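PDB 4ATF: beta-agarase B from Zobellia galactanivorans, which hydrolyses the beta-1,4-galactosidic linkages of agarose at random along the chain, with retention of anomeric configuration. Local coordinates for residues A[38-43]-A[53-58]; A[57-62]-A[256-261]; A[74-79]-A[99-104]. The protein carries 1 engineered substitution. All coordinates share one frame; numbering follows the deposited sequence.

Interaction 1: residues A[38-43]-A[53-58]; sequences FEYEAP and EKWDDF. With NA (sodium ion), chain I.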
loop_
_atom_site.group_PDB
_atom_site.type_symbol
_atom_site.label_atom_id
_atom_site.label_comp_id
_atom_site.label_asym_id
_atom_site.label_seq_id
_atom_site.Cartn_x
_atom_site.Cartn_y
_atom_site.Cartn_z
ATOM N N PHE A 38 5.814 -0.376 16.462
ATOM C CA PHE A 38 4.464 -0.198 17.047
ATOM C C PHE A 38 4.327 -0.888 18.414
ATOM O O PHE A 38 3.278 -1.544 18.684
ATOM C CB PHE A 38 3.359 -0.702 16.052
ATOM C CG PHE A 38 3.382 0.033 14.729
ATOM C CD1 PHE A 38 3.144 1.430 14.683
ATOM C CD2 PHE A 38 3.714 -0.637 13.528
ATOM C CE1 PHE A 38 3.188 2.095 13.485
ATOM C CE2 PHE A 38 3.745 0.023 12.350
ATOM C CZ PHE A 38 3.496 1.379 12.307
ATOM N N GLU A 39 5.338 -0.727 19.287
ATOM C CA GLU A 39 5.274 -1.382 20.594
ATOM C C GLU A 39 4.651 -0.483 21.700
ATOM O O GLU A 39 4.488 -0.919 22.827
ATOM C CB GLU A 39 6.584 -2.106 20.987
ATOM C CG GLU A 39 6.937 -3.274 20.036
ATOM C CD GLU A 39 6.068 -4.557 20.209
ATOM O OE1 GLU A 39 5.638 -4.853 21.339
ATOM O OE2 GLU A 39 5.807 -5.277 19.205
ATOM N N TYR A 40 4.196 0.717 21.353
ATOM C CA TYR A 40 3.631 1.664 22.340
ATOM C C TYR A 40 2.128 1.608 22.208
ATOM O O TYR A 40 1.631 1.080 21.196
ATOM C CB TYR A 40 4.122 3.093 22.004
ATOM C CG TYR A 40 4.013 3.432 20.534
ATOM C CD1 TYR A 40 5.065 3.156 19.658
ATOM C CD2 TYR A 40 2.840 4.011 20.006
ATOM C CE1 TYR A 40 4.974 3.501 18.255
ATOM C CE2 TYR A 40 2.715 4.314 18.624
ATOM C CZ TYR A 40 3.793 4.038 17.753
ATOM O OH TYR A 40 3.687 4.362 16.413
ATOM N N GLU A 41 1.396 2.232 23.127
ATOM C CA GLU A 41 -0.059 2.275 23.022
ATOM C C GLU A 41 -0.505 3.624 22.441
ATOM O O GLU A 41 -0.175 4.628 23.008
ATOM C CB GLU A 41 -0.709 2.054 24.419
ATOM C CG GLU A 41 -0.448 0.634 25.002
ATOM C CD GLU A 41 -1.270 -0.477 24.272
ATOM O OE1 GLU A 41 -2.519 -0.315 24.059
ATOM O OE2 GLU A 41 -0.650 -1.514 23.926
ATOM N N ALA A 42 -1.303 3.666 21.389
ATOM C CA ALA A 42 -1.767 4.956 20.883
ATOM C C ALA A 42 -3.284 4.874 20.715
ATOM O O ALA A 42 -3.770 4.290 19.719
ATOM C CB ALA A 42 -1.098 5.284 19.537
ATOM N N PRO A 43 -4.044 5.415 21.689
ATOM C CA PRO A 43 -5.537 5.379 21.603
ATOM C C PRO A 43 -6.039 6.025 20.289
ATOM O O PRO A 43 -5.459 7.015 19.841
ATOM C CB PRO A 43 -5.991 6.189 22.837
ATOM C CG PRO A 43 -4.807 6.099 23.779
ATOM C CD PRO A 43 -3.579 6.110 22.904
ATOM N N GLU A 53 5.333 11.425 16.607
ATOM C CA GLU A 53 6.696 11.723 16.136
ATOM C C GLU A 53 6.900 11.230 14.712
ATOM O O GLU A 53 7.517 11.920 13.904
ATOM C CB GLU A 53 7.789 11.114 17.006
ATOM C CG GLU A 53 9.214 11.131 16.316
ATOM C CD GLU A 53 9.780 12.532 16.085
ATOM O OE1 GLU A 53 9.128 13.512 16.459
ATOM O OE2 GLU A 53 10.910 12.667 15.557
ATOM N N LYS A 54 6.376 10.041 14.400
ATOM C CA LYS A 54 6.629 9.448 13.121
ATOM C C LYS A 54 5.463 9.488 12.155
ATOM O O LYS A 54 5.698 9.378 10.941
ATOM C CB LYS A 54 7.061 7.978 13.288
ATOM C CG LYS A 54 8.431 7.878 13.964
ATOM C CD LYS A 54 9.005 6.448 14.072
ATOM C CE LYS A 54 10.337 6.560 14.820
ATOM N NZ LYS A 54 10.749 5.266 15.279
ATOM N N TRP A 55 4.221 9.623 12.635
ATOM C CA TRP A 55 3.081 9.498 11.754
ATOM C C TRP A 55 2.068 10.627 11.934
ATOM O O TRP A 55 1.899 11.156 13.039
ATOM C CB TRP A 55 2.331 8.161 12.015
ATOM C CG TRP A 55 3.269 6.990 11.956
ATOM C CD1 TRP A 55 3.873 6.361 13.014
ATOM C CD2 TRP A 55 3.688 6.285 10.763
ATOM N NE1 TRP A 55 4.657 5.280 12.550
ATOM C CE2 TRP A 55 4.594 5.245 11.178
ATOM C CE3 TRP A 55 3.407 6.441 9.389
ATOM C CZ2 TRP A 55 5.232 4.361 10.254
ATOM C CZ3 TRP A 55 4.032 5.553 8.453
ATOM C CH2 TRP A 55 4.945 4.515 8.913
ATOM N N ASP A 56 1.327 10.910 10.864
ATOM C CA ASP A 56 0.072 11.692 10.966
ATOM C C ASP A 56 -1.088 10.726 10.726
ATOM O O ASP A 56 -0.973 9.849 9.807
ATOM C CB ASP A 56 0.060 12.762 9.856
ATOM C CG ASP A 56 -1.178 13.696 9.948
ATOM O OD1 ASP A 56 -1.840 13.791 11.013
ATOM O OD2 ASP A 56 -1.489 14.322 8.923
ATOM N N ASP A 57 -2.197 10.841 11.482
ATOM C CA ASP A 57 -3.250 9.802 11.342
ATOM C C ASP A 57 -4.294 10.201 10.297
ATOM O O ASP A 57 -5.511 9.990 10.463
ATOM C CB ASP A 57 -3.899 9.382 12.694
ATOM C CG ASP A 57 -4.446 10.598 13.531
ATOM O OD1 ASP A 57 -4.218 11.802 13.140
ATOM O OD2 ASP A 57 -5.102 10.333 14.604
ATOM N N PHE A 58 -3.794 10.700 9.150
ATOM C CA PHE A 58 -4.686 10.970 8.011
ATOM C C PHE A 58 -3.928 10.760 6.723
ATOM O O PHE A 58 -2.713 10.513 6.748
ATOM C CB PHE A 58 -5.306 12.396 8.072
ATOM C CG PHE A 58 -6.650 12.486 7.322
ATOM C CD1 PHE A 58 -7.784 11.886 7.846
ATOM C CD2 PHE A 58 -6.743 13.112 6.064
ATOM C CE1 PHE A 58 -9.052 11.902 7.182
ATOM C CE2 PHE A 58 -7.994 13.131 5.362
ATOM C CZ PHE A 58 -9.151 12.508 5.931
HETATM NA NA NA I . 4.998 -4.716 16.513
HETATM O O HOH W 1 6.852 -5.840 17.534
#
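F38 meets W55 from a left-handed backbone conformation (phi 54°, psi 45°), which is unusual for a residue other than glycine or asparagine. The far end of its ring reaches the indole. The F38 ring and the five-membered ring of W55 are tilted by 30°. They are slid well apart, so there is little overlap. F38 CE1 lies 3.6 Å from W55 NE1, and F38 CZ is 4.0 Å from W55 CZ2. Y40 comes from the same loop, and its OH lies 3.9 Å from W55 CD1. Both Y40 OH and W55 NE1 are hydrogen-bonded to the side chain of D36, two residues before F38. Between F38 and Y40, E39 turns the other way. Its OE2 binds the sodium ion at 2.9 Å, together with N37, G81, D297 and water. A leucine in place of W55 would probably leave a gap beside F38 and cost D36 one of its hydrogen-bond partners. Across the contact the aromatic groups meet by van der Waals contact, while Y40 OH and W55 NE1 spend their polar bonds on D36. These two and the backbone N of F38 all meet D36, which is consistent with its carboxylate being ionised.

Interaction 2: residues A[57-62]-A[256-261]; sequences DFYHNA and DIIINT. With AAL (3,6-anhydro-alpha-L-galactopyranose), chain E; GAL (beta-D-galactopyranose), chain B; AAL (3,6-anhydro-alpha-L-galactopyranose), chain C.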
loop_
_atom_site.group_PDB
_atom_site.type_symbol
_atom_site.label_atom_id
_atom_site.label_comp_id
_atom_site.label_asym_id
_atom_site.label_seq_id
_atom_site.Cartn_x
_atom_site.Cartn_y
_atom_site.Cartn_z
ATOM N N ASP A 57 -2.197 10.841 11.482
ATOM C CA ASP A 57 -3.250 9.802 11.342
ATOM C C ASP A 57 -4.294 10.201 10.297
ATOM O O ASP A 57 -5.511 9.990 10.463
ATOM C CB ASP A 57 -3.899 9.382 12.694
ATOM C CG ASP A 57 -4.446 10.598 13.531
ATOM O OD1 ASP A 57 -4.218 11.802 13.140
ATOM O OD2 ASP A 57 -5.102 10.333 14.604
ATOM N N PHE A 58 -3.794 10.700 9.150
ATOM C CA PHE A 58 -4.686 10.970 8.011
ATOM C C PHE A 58 -3.928 10.760 6.723
ATOM O O PHE A 58 -2.713 10.513 6.748
ATOM C CB PHE A 58 -5.306 12.396 8.072
ATOM C CG PHE A 58 -6.650 12.486 7.322
ATOM C CD1 PHE A 58 -7.784 11.886 7.846
ATOM C CD2 PHE A 58 -6.743 13.112 6.064
ATOM C CE1 PHE A 58 -9.052 11.902 7.182
ATOM C CE2 PHE A 58 -7.994 13.131 5.362
ATOM C CZ PHE A 58 -9.151 12.508 5.931
ATOM N N TYR A 59 -4.647 10.838 5.609
ATOM C CA TYR A 59 -4.035 10.945 4.268
ATOM C C TYR A 59 -3.230 12.253 4.141
ATOM O O TYR A 59 -3.305 13.089 5.002
ATOM C CB TYR A 59 -5.140 10.838 3.230
ATOM C CG TYR A 59 -4.691 10.889 1.780
ATOM C CD1 TYR A 59 -3.976 9.795 1.188
ATOM C CD2 TYR A 59 -5.097 11.956 0.947
ATOM C CE1 TYR A 59 -3.620 9.822 -0.224
ATOM C CE2 TYR A 59 -4.718 11.989 -0.445
ATOM C CZ TYR A 59 -3.994 10.928 -0.999
ATOM O OH TYR A 59 -3.644 10.985 -2.350
ATOM N N HIS A 60 -2.420 12.416 3.088
ATOM C CA HIS A 60 -1.483 13.544 3.107
ATOM C C HIS A 60 -2.103 14.870 2.645
ATOM O O HIS A 60 -1.420 15.857 2.599
ATOM C CB HIS A 60 -0.135 13.224 2.461
ATOM C CG HIS A 60 -0.137 13.116 0.958
ATOM N ND1 HIS A 60 1.031 12.903 0.237
ATOM C CD2 HIS A 60 -1.144 13.154 0.043
ATOM C CE1 HIS A 60 0.739 12.845 -1.057
ATOM N NE2 HIS A 60 -0.574 12.989 -1.203
ATOM N N ASN A 61 -3.401 14.879 2.321
ATOM C CA ASN A 61 -4.126 16.130 2.143
ATOM C C ASN A 61 -5.540 15.838 2.583
ATOM O O ASN A 61 -5.792 14.750 3.084
ATOM C CB ASN A 61 -4.080 16.636 0.675
ATOM C CG ASN A 61 -4.630 15.617 -0.326
ATOM O OD1 ASN A 61 -5.734 15.107 -0.175
ATOM N ND2 ASN A 61 -3.852 15.333 -1.394
ATOM N N ALA A 62 -6.464 16.774 2.397
ATOM C CA ALA A 62 -7.827 16.611 2.964
ATOM C C ALA A 62 -8.699 15.629 2.237
ATOM O O ALA A 62 -9.795 15.312 2.718
ATOM C CB ALA A 62 -8.560 17.987 3.044
ATOM N N ASP A 256 6.054 9.925 0.567
ATOM C CA ASP A 256 5.425 9.625 1.834
ATOM C C ASP A 256 5.107 8.102 1.910
ATOM O O ASP A 256 4.769 7.469 0.906
ATOM C CB ASP A 256 4.036 10.345 1.902
ATOM C CG ASP A 256 4.147 11.895 1.991
ATOM O OD1 ASP A 256 5.172 12.461 2.467
ATOM O OD2 ASP A 256 3.163 12.572 1.599
ATOM N N ILE A 257 5.176 7.517 3.104
ATOM C CA ILE A 257 4.765 6.143 3.294
ATOM C C ILE A 257 3.330 6.224 3.776
ATOM O O ILE A 257 3.031 7.011 4.683
ATOM C CB ILE A 257 5.639 5.461 4.375
ATOM C CG1 ILE A 257 7.140 5.492 3.992
ATOM C CG2 ILE A 257 5.074 4.016 4.673
ATOM C CD1 ILE A 257 8.056 4.987 5.186
ATOM N N ILE A 258 2.420 5.482 3.161
ATOM C CA ILE A 258 0.984 5.566 3.550
ATOM C C ILE A 258 0.549 4.119 3.899
ATOM O O ILE A 258 0.917 3.177 3.176
ATOM C CB ILE A 258 0.119 6.135 2.374
ATOM C CG1 ILE A 258 0.687 7.519 1.931
ATOM C CG2 ILE A 258 -1.380 6.134 2.715
ATOM C CD1 ILE A 258 -0.129 8.212 0.816
ATOM N N ILE A 259 -0.187 3.954 5.029
ATOM C CA ILE A 259 -0.772 2.660 5.406
ATOM C C ILE A 259 -2.279 2.908 5.571
ATOM O O ILE A 259 -2.660 3.776 6.359
ATOM C CB ILE A 259 -0.131 2.127 6.731
ATOM C CG1 ILE A 259 1.393 2.031 6.552
ATOM C CG2 ILE A 259 -0.828 0.754 7.128
ATOM C CD1 ILE A 259 2.180 1.495 7.785
ATOM N N ASN A 260 -3.146 2.148 4.891
ATOM C CA ASN A 260 -4.562 2.385 4.988
ATOM C C ASN A 260 -5.346 1.182 4.576
ATOM O O ASN A 260 -4.773 0.128 4.242
ATOM C CB ASN A 260 -5.005 3.679 4.194
ATOM C CG ASN A 260 -5.036 3.492 2.652
ATOM O OD1 ASN A 260 -5.246 2.409 2.148
ATOM N ND2 ASN A 260 -4.869 4.590 1.913
ATOM N N THR A 261 -6.676 1.316 4.669
ATOM C CA THR A 261 -7.595 0.420 3.951
ATOM C C THR A 261 -8.435 1.312 3.069
ATOM O O THR A 261 -8.522 2.538 3.353
ATOM C CB THR A 261 -8.451 -0.505 4.884
ATOM O OG1 THR A 261 -9.368 0.286 5.662
ATOM C CG2 THR A 261 -7.512 -1.286 5.862
HETATM C C1 AAL E . -6.525 16.445 -3.502
HETATM C C2 AAL E . -5.518 17.648 -3.414
HETATM C C3 AAL E . -6.183 18.776 -2.615
HETATM C C4 AAL E . -7.478 19.175 -3.238
HETATM C C5 AAL E . -8.360 17.983 -2.951
HETATM C C6 AAL E . -8.099 17.952 -1.435
HETATM O O2 AAL E . -5.177 18.160 -4.706
HETATM O O3 AAL E . -6.660 18.242 -1.357
HETATM O O4 AAL E . -8.051 20.397 -2.881
HETATM O O5 AAL E . -7.941 16.841 -3.738
HETATM C C1 GAL B . -5.991 11.862 -5.022
HETATM C C2 GAL B . -5.434 13.272 -4.757
HETATM C C3 GAL B . -6.581 14.253 -4.425
HETATM C C4 GAL B . -7.695 14.177 -5.493
HETATM C C5 GAL B . -8.124 12.715 -5.732
HETATM C C6 GAL B . -9.213 12.785 -6.783
HETATM O O2 GAL B . -4.413 13.291 -3.737
HETATM O O3 GAL B . -6.042 15.555 -4.471
HETATM O O4 GAL B . -7.131 14.571 -6.733
HETATM O O5 GAL B . -6.966 11.899 -6.101
HETATM O O6 GAL B . -9.630 11.464 -6.782
HETATM C C1 AAL C . -4.347 6.914 -6.198
HETATM C C2 AAL C . -5.404 7.656 -7.068
HETATM C C3 AAL C . -5.100 9.189 -6.995
HETATM C C4 AAL C . -5.005 9.777 -5.635
HETATM C C5 AAL C . -3.826 9.024 -5.063
HETATM C C6 AAL C . -2.809 9.294 -6.208
HETATM O O2 AAL C . -6.708 7.391 -6.557
HETATM O O3 AAL C . -3.690 9.410 -7.373
HETATM O O4 AAL C . -4.845 11.158 -5.479
HETATM O O5 AAL C . -4.052 7.597 -4.905
#
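Y59 is the first residue of the 57-62 loop to touch strand 256-261. Its CG is anti to the backbone N (chi1 -178°), which carries the ring across to I258. Y59 CE1 packs on the end of that side chain, 4.0 Å from I258 CD1. The phenol points on into the glycan site. Y59 OH is hydrogen-bonded to O2 of a bound galactose at 2.8 Å, with O2 lying at the ring edge. One face of the Y59 ring is partly covered by the next residue, H60, whose CD2 sits above its rim.

H60 makes the polar link to the strand. H60 ND1 donates to D256 OD2 at 2.6 Å in a nearly straight bond (164°). The oxygen lies in the imidazole plane and is met almost along its own C-O axis. The carboxylate is turned 81° from the ring. The other carboxylate oxygen of D256 forms a salt bridge with R106. In this GH16 beta-sandwich, strand 255-262 runs between strands 96-103 and 125-132, so the loop is tied to the wall of the agarose-binding cleft. H60 is a known substrate-binding residue. Here its NE2 is hydrogen-bonded to D135, which itself binds the galactose, and this is consistent with H60 positioning that acid for the sugar.

N61 follows and turns to the sugar. Its ND2 donates to the same galactose O2 at 3.2 Å, and its CG lies 3.5 Å from O3 of the adjoining anhydrogalactose in chain E. The amide is fixed at its other end by W63, whose backbone N is hydrogen-bonded to N61 OD1.

Interaction 3: residues A[74-79]-A[99-104]; sequences DRSYVA and GCITSK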
loop_
_atom_site.group_PDB
_atom_site.type_symbol
_atom_site.label_atom_id
_atom_site.label_comp_id
_atom_site.label_asym_id
_atom_site.label_seq_id
_atom_site.Cartn_x
_atom_site.Cartn_y
_atom_site.Cartn_z
ATOM N N ASP A 74 -9.805 8.786 13.809
ATOM C CA ASP A 74 -10.094 7.863 14.891
ATOM C C ASP A 74 -10.460 6.409 14.448
ATOM O O ASP A 74 -10.993 5.620 15.256
ATOM C CB ASP A 74 -11.180 8.483 15.782
ATOM C CG ASP A 74 -12.566 8.521 15.110
ATOM O OD1 ASP A 74 -12.730 8.141 13.929
ATOM O OD2 ASP A 74 -13.520 8.938 15.808
ATOM N N ARG A 75 -10.097 6.046 13.213
ATOM C CA ARG A 75 -10.221 4.649 12.798
ATOM C C ARG A 75 -8.842 3.950 12.695
ATOM O O ARG A 75 -8.723 2.839 12.141
ATOM C CB ARG A 75 -11.040 4.530 11.475
ATOM C CG ARG A 75 -12.570 4.717 11.696
ATOM C CD ARG A 75 -13.118 3.518 12.480
ATOM N NE ARG A 75 -14.526 3.643 12.935
ATOM C CZ ARG A 75 -14.907 4.287 14.059
ATOM N NH1 ARG A 75 -14.010 4.872 14.880
ATOM N NH2 ARG A 75 -16.179 4.317 14.403
ATOM N N SER A 76 -7.801 4.633 13.139
ATOM C CA SER A 76 -6.503 3.968 13.340
ATOM C C SER A 76 -6.092 4.059 14.812
ATOM O O SER A 76 -6.483 5.007 15.539
ATOM C CB SER A 76 -5.420 4.601 12.414
ATOM O OG SER A 76 -5.364 6.016 12.699
ATOM N N TYR A 77 -5.322 3.057 15.258
ATOM C CA TYR A 77 -4.760 3.085 16.625
ATOM C C TYR A 77 -3.533 2.169 16.712
ATOM O O TYR A 77 -3.218 1.456 15.748
ATOM C CB TYR A 77 -5.807 2.686 17.675
ATOM C CG TYR A 77 -6.351 1.277 17.533
ATOM C CD1 TYR A 77 -7.254 0.968 16.508
ATOM C CD2 TYR A 77 -6.057 0.286 18.484
ATOM C CE1 TYR A 77 -7.855 -0.368 16.399
ATOM C CE2 TYR A 77 -6.638 -1.061 18.396
ATOM C CZ TYR A 77 -7.519 -1.353 17.341
ATOM O OH TYR A 77 -8.044 -2.588 17.196
ATOM N N VAL A 78 -2.839 2.203 17.839
ATOM C CA VAL A 78 -1.795 1.199 18.066
ATOM C C VAL A 78 -1.955 0.529 19.399
ATOM O O VAL A 78 -2.127 1.205 20.416
ATOM C CB VAL A 78 -0.370 1.567 17.563
ATOM C CG1 VAL A 78 -0.234 2.903 16.875
ATOM C CG2 VAL A 78 0.784 1.015 18.290
ATOM N N ALA A 79 -2.017 -0.800 19.367
ATOM C CA ALA A 79 -2.301 -1.552 20.610
ATOM C C ALA A 79 -1.729 -2.979 20.520
ATOM O O ALA A 79 -1.647 -3.551 19.415
ATOM C CB ALA A 79 -3.824 -1.591 20.897
ATOM N N GLY A 99 -9.374 3.724 8.434
ATOM C CA GLY A 99 -8.135 4.426 8.783
ATOM C C GLY A 99 -7.186 4.730 7.622
ATOM O O GLY A 99 -7.198 4.035 6.586
ATOM N N CYS A 100 -6.317 5.718 7.833
ATOM C CA CYS A 100 -5.198 6.051 6.899
ATOM C C CYS A 100 -4.157 6.816 7.722
ATOM O O CYS A 100 -4.538 7.738 8.466
ATOM C CB CYS A 100 -5.724 6.957 5.773
ATOM S SG CYS A 100 -4.496 7.293 4.479
ATOM N N ILE A 101 -2.879 6.425 7.646
ATOM C CA ILE A 101 -1.827 7.178 8.305
ATOM C C ILE A 101 -0.737 7.473 7.250
ATOM O O ILE A 101 -0.663 6.756 6.252
ATOM C CB ILE A 101 -1.208 6.439 9.545
ATOM C CG1 ILE A 101 -0.248 5.291 9.152
ATOM C CG2 ILE A 101 -2.355 6.009 10.589
ATOM C CD1 ILE A 101 0.503 4.634 10.427
ATOM N N THR A 102 0.039 8.533 7.478
ATOM C CA THR A 102 1.112 8.974 6.578
ATOM C C THR A 102 2.392 9.222 7.385
ATOM O O THR A 102 2.319 9.754 8.500
ATOM C CB THR A 102 0.720 10.280 5.853
ATOM O OG1 THR A 102 -0.561 10.125 5.215
ATOM C CG2 THR A 102 1.798 10.689 4.803
ATOM N N SER A 103 3.557 8.829 6.851
ATOM C CA SER A 103 4.832 9.139 7.534
ATOM C C SER A 103 5.109 10.660 7.574
ATOM O O SER A 103 4.727 11.417 6.675
ATOM C CB SER A 103 6.019 8.437 6.871
ATOM O OG SER A 103 6.131 8.859 5.499
ATOM N N LYS A 104 5.739 11.117 8.647
ATOM C CA LYS A 104 6.088 12.533 8.748
ATOM C C LYS A 104 7.411 12.833 8.031
ATOM O O LYS A 104 7.772 14.003 7.939
ATOM C CB LYS A 104 6.106 12.986 10.212
ATOM C CG LYS A 104 4.590 13.278 10.668
ATOM C CD LYS A 104 4.554 13.879 11.998
ATOM C CE LYS A 104 3.124 14.316 12.301
ATOM N NZ LYS A 104 2.931 14.597 13.692
HETATM O O HOH W 2 -6.532 7.136 10.510
#
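R75 and G99 bring the two backbones together at one end, with their CA atoms 4.5 Å apart, and strand 76-79 and strand 96-103 then diverge. R75 CB rests against the glycine, 3.6 Å from G99 N. The fit is close on this side. A side chain at G99 would point into the partner segment, and its CB would run into R75 O and crowd S76 CB.

The rest of the R75 side chain bends away. Its chain folds at chi2 (-69°), and NH1 returns to the preceding residue, donating to D74 O at 3.1 Å. That donor stands above the carbonyl plane. NE is hydrogen-bonded to T88 on strand 82-89.

S76 points toward the other strand. Its OG lies 3.7 Å from I101 CG2, which also touches S76 CB. This hydroxyl also has a polar partner. It is hydrogen-bonded to a water at 2.7 Å, and the same water accepts from C100 N at 3.0 Å. The water bridges the serine hydroxyl to the backbone N-H of C100. I101 CG2 sits beside its own backbone N, and this rotation turns the methyl to S76. The I101 side chain also touches L83, W55 and I259.

The two strands are not paired with each other. Each pairs antiparallel with strand 82-89. The contact thus joins two strands that share a partner strand, within the curved beta-sandwich of GH16 enzymes in the concanavalin-like clan.

All three contacts are buried, but they lie at different depths. Interaction 2 is nearest the centre of the chain and faces the agarose. Interaction 3 lies further out. Interaction 1 is furthest, beside the sodium site. Strand 96-103 links them: it pairs with strand 55-56 of interaction 1 and with strand 255-262 of interaction 2. F58, shared by interactions 1 and 2, is hydrogen-bonded through its O to T102 of interaction 3, and A42 of interaction 1 is backbone-bonded to V78 of interaction 3. The chemistry follows the place. Interaction 1 is aromatic, interaction 3 is close backbone packing with a bridging water, and only interaction 2 has a direct hydrogen bond between its segments.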